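Local coordinates for adenosylmethionine-8-amino-7-oxononanoate aminotransferase (PDB 6ZHK), which probably transfers the amino group of S-adenosyl-L-methionine to 7-keto-8-aminopelargonic acid in biotin biosynthesis, with pyridoxal 5'-phosphate as cofactor, at residues I149-G154 with I244-G249. Numbering follows the deposited sequence.
Sequences ISVKEG and IPYPDG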
ATOM      1  N   ILE A 149      13.164  -9.001  16.867  1.00 13.25           N
ATOM      2  CA  ILE A 149      14.184  -8.103  17.358  1.00 12.70           C
ATOM      3  C   ILE A 149      14.401  -7.015  16.315  1.00 12.60           C
ATOM      4  O   ILE A 149      14.553  -7.281  15.106  1.00 12.50           O
ATOM      5  CB  ILE A 149      15.514  -8.885  17.537  1.00 13.97           C
ATOM      6  CG1 ILE A 149      15.433  -9.828  18.740  1.00 13.52           C
ATOM      7  CG2 ILE A 149      16.609  -7.847  17.758  1.00 14.66           C
ATOM      8  CD1 ILE A 149      16.607 -10.813  18.851  1.00 14.74           C
ATOM      9  N   SER A 150      14.481  -5.782  16.790  1.00 12.89           N
ATOM     10  CA  SER A 150      14.821  -4.679  15.916  1.00 14.80           C
ATOM     11  C   SER A 150      15.635  -3.668  16.748  1.00 15.33           C
ATOM     12  O   SER A 150      16.258  -4.062  17.744  1.00 15.51           O
ATOM     13  CB  SER A 150      13.534  -4.129  15.387  1.00 16.37           C
ATOM     14  OG  SER A 150      13.804  -3.111  14.442  1.00 19.09           O
ATOM     15  N   VAL A 151      15.650  -2.395  16.319  1.00 15.20           N
ATOM     16  CA  VAL A 151      16.386  -1.343  17.026  1.00 16.52           C
ATOM     17  C   VAL A 151      15.500  -0.164  17.342  1.00 19.15           C
ATOM     18  O   VAL A 151      14.563   0.148  16.620  1.00 20.70           O
ATOM     19  CB  VAL A 151      17.653  -0.882  16.275  1.00 17.44           C
ATOM     20  CG1 VAL A 151      18.704  -1.980  16.279  1.00 18.57           C
ATOM     21  CG2 VAL A 151      17.376  -0.366  14.863  1.00 19.59           C
ATOM     22  N   LYS A 152      15.814   0.483  18.474  1.00 19.43           N
ATOM     23  CA  LYS A 152      15.161   1.738  18.809  1.00 19.86           C
ATOM     24  C   LYS A 152      15.479   2.764  17.715  1.00 17.22           C
ATOM     25  O   LYS A 152      16.606   2.783  17.184  1.00 17.73           O
ATOM     26  CB  LYS A 152      15.676   2.222  20.156  1.00 20.43           C
ATOM     27  CG  LYS A 152      15.198   1.414  21.371  1.00 23.32           C
ATOM     28  CD  LYS A 152      16.007   1.771  22.620  1.00 27.65           C
ATOM     29  CE  LYS A 152      16.064   0.624  23.610  1.00 33.70           C
ATOM     30  NZ  LYS A 152      16.305   1.091  24.999  1.00 45.45           N
ATOM     31  N   GLU A 153      14.461   3.566  17.391  1.00 17.08           N
ATOM     32  CA  GLU A 153      14.554   4.643  16.410  1.00 19.87           C
ATOM     33  C   GLU A 153      14.542   4.093  14.989  1.00 17.16           C
ATOM     34  O   GLU A 153      14.598   4.890  14.051  1.00 19.11           O
ATOM     35  CB  GLU A 153      15.835   5.494  16.555  1.00 22.02           C
ATOM     36  CG  GLU A 153      15.938   6.374  17.808  1.00 27.77           C
ATOM     37  CD  GLU A 153      17.306   7.040  18.051  1.00 33.77           C
ATOM     38  OE1 GLU A 153      18.179   7.063  17.126  1.00 37.77           O
ATOM     39  OE2 GLU A 153      17.531   7.516  19.188  1.00 42.32           O
ATOM     40  N   GLY A 154      14.495   2.774  14.778  1.00 16.99           N
ATOM     41  CA  GLY A 154      14.364   2.278  13.411  1.00 16.36           C
ATOM     42  C   GLY A 154      12.965   2.590  12.853  1.00 15.59           C
ATOM     43  O   GLY A 154      12.032   2.820  13.617  1.00 16.06           O
ATOM     44  N   ILE A 244      21.259   8.356  10.116  1.00 19.41           N
ATOM     45  CA  ILE A 244      22.425   7.923  10.867  1.00 22.51           C
ATOM     46  C   ILE A 244      22.932   6.594  10.311  1.00 22.63           C
ATOM     47  O   ILE A 244      22.211   5.613  10.284  1.00 21.45           O
ATOM     48  CB  ILE A 244      22.049   7.774  12.349  1.00 25.02           C
ATOM     49  CG1 ILE A 244      21.236   8.977  12.852  1.00 28.74           C
ATOM     50  CG2 ILE A 244      23.320   7.538  13.153  1.00 27.70           C
ATOM     51  CD1 ILE A 244      20.618   8.775  14.229  1.00 26.38           C
ATOM     52  N   PRO A 245      24.205   6.492   9.879  1.00 24.40           N
ATOM     53  CA  PRO A 245      24.715   5.234   9.361  1.00 21.14           C
ATOM     54  C   PRO A 245      24.781   4.240  10.522  1.00 22.29           C
ATOM     55  O   PRO A 245      25.054   4.603  11.673  1.00 19.26           O
ATOM     56  CB  PRO A 245      26.154   5.525   8.869  1.00 21.99           C
ATOM     57  CG  PRO A 245      26.497   6.862   9.505  1.00 27.46           C
ATOM     58  CD  PRO A 245      25.205   7.570   9.884  1.00 24.16           C
ATOM     59  N   TYR A 246      24.592   2.964  10.187  1.00 18.99           N
ATOM     60  CA  TYR A 246      25.035   1.887  11.052  1.00 20.77           C
ATOM     61  C   TYR A 246      26.551   1.838  10.899  1.00 21.86           C
ATOM     62  O   TYR A 246      27.035   1.996   9.780  1.00 22.54           O
ATOM     63  CB  TYR A 246      24.557   0.571  10.454  1.00 21.42           C
ATOM     64  CG  TYR A 246      23.096   0.268  10.666  1.00 23.60           C
ATOM     65  CD1 TYR A 246      22.129   1.046  10.064  1.00 27.94           C
ATOM     66  CD2 TYR A 246      22.688  -0.806  11.426  1.00 28.29           C
ATOM     67  CE1 TYR A 246      20.787   0.783  10.237  1.00 27.74           C
ATOM     68  CE2 TYR A 246      21.340  -1.107  11.578  1.00 32.83           C
ATOM     69  CZ  TYR A 246      20.391  -0.273  11.016  1.00 25.95           C
ATOM     70  OH  TYR A 246      19.045  -0.480  11.158  1.00 28.46           O
ATOM     71  N   PRO A 247      27.346   1.591  11.960  1.00 21.72           N
ATOM     72  CA  PRO A 247      28.798   1.453  11.779  1.00 24.88           C
ATOM     73  C   PRO A 247      29.138   0.341  10.794  1.00 27.20           C
ATOM     74  O   PRO A 247      28.412  -0.645  10.693  1.00 25.76           O
ATOM     75  CB  PRO A 247      29.281   1.042  13.181  1.00 24.25           C
ATOM     76  CG  PRO A 247      28.234   1.563  14.120  1.00 28.49           C
ATOM     77  CD  PRO A 247      26.927   1.434  13.354  1.00 23.09           C
ATOM     78  N   ASP A 248      30.293   0.444  10.128  1.00 26.13           N
ATOM     79  CA  ASP A 248      30.772  -0.625   9.260  1.00 30.20           C
ATOM     80  C   ASP A 248      30.905  -1.888  10.109  1.00 26.15           C
ATOM     81  O   ASP A 248      31.276  -1.801  11.284  1.00 25.84           O
ATOM     82  CB  ASP A 248      32.067  -0.254   8.501  1.00 34.70           C
ATOM     83  CG  ASP A 248      31.839   0.705   7.336  1.00 42.11           C
ATOM     84  OD1 ASP A 248      30.650   0.870   6.924  1.00 44.81           O
ATOM     85  OD2 ASP A 248      32.837   1.264   6.822  1.00 40.37           O
ATOM     86  N   GLY A 249      30.486  -3.049   9.544  1.00 22.03           N
ATOM     87  CA  GLY A 249      30.568  -4.319  10.262  1.00 21.20           C
ATOM     88  C   GLY A 249      29.333  -4.633  11.116  1.00 20.83           C
ATOM     89  O   GLY A 249      29.185  -5.753  11.586  1.00 21.51           O
TER
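Val151 and Tyr246 meet head-on, one methyl branch against a phenol oxygen: CG2 of Val151 lies 4.1 Å from OH of Tyr246. It is an instance of segments distant in sequence that meet lightly while their polar ends pair with other parts of the fold. A second loose touch joins Glu153 to Ile244, whose side chains run roughly perpendicular, CD1 of Ile244 standing 4.2 Å from OE1 of Glu153. Beyond CG the Glu153 chain is extended (chi2 171°), which carries its carboxylate out to that methyl. Both contacts are van der Waals in kind, and the two segments bury only 88 Å², both sides summed.

Strand 147-151 belongs to the large mixed sheet of the class-III aminotransferase fold, between 228-234 and 183-185. From Val151, its last residue, to Gly154 the chain makes a type II beta turn, closed by Gly154 N to Val151 O at 3.2 Å, and Tyr155, a predicted substrate-binding residue, follows directly. Segment 244-249 starts on strand 244-245, antiparallel to 237-238, and leads into helix 250-261, with Gly249 as its N-cap.

The OH of the buried Tyr246 hydrogen-bonds with the backbone N of Glu234, and Glu153 OE1 with Tyr189 OH. Met238 packs on Val151, Glu153 and Tyr246 alike, bridging the two segments.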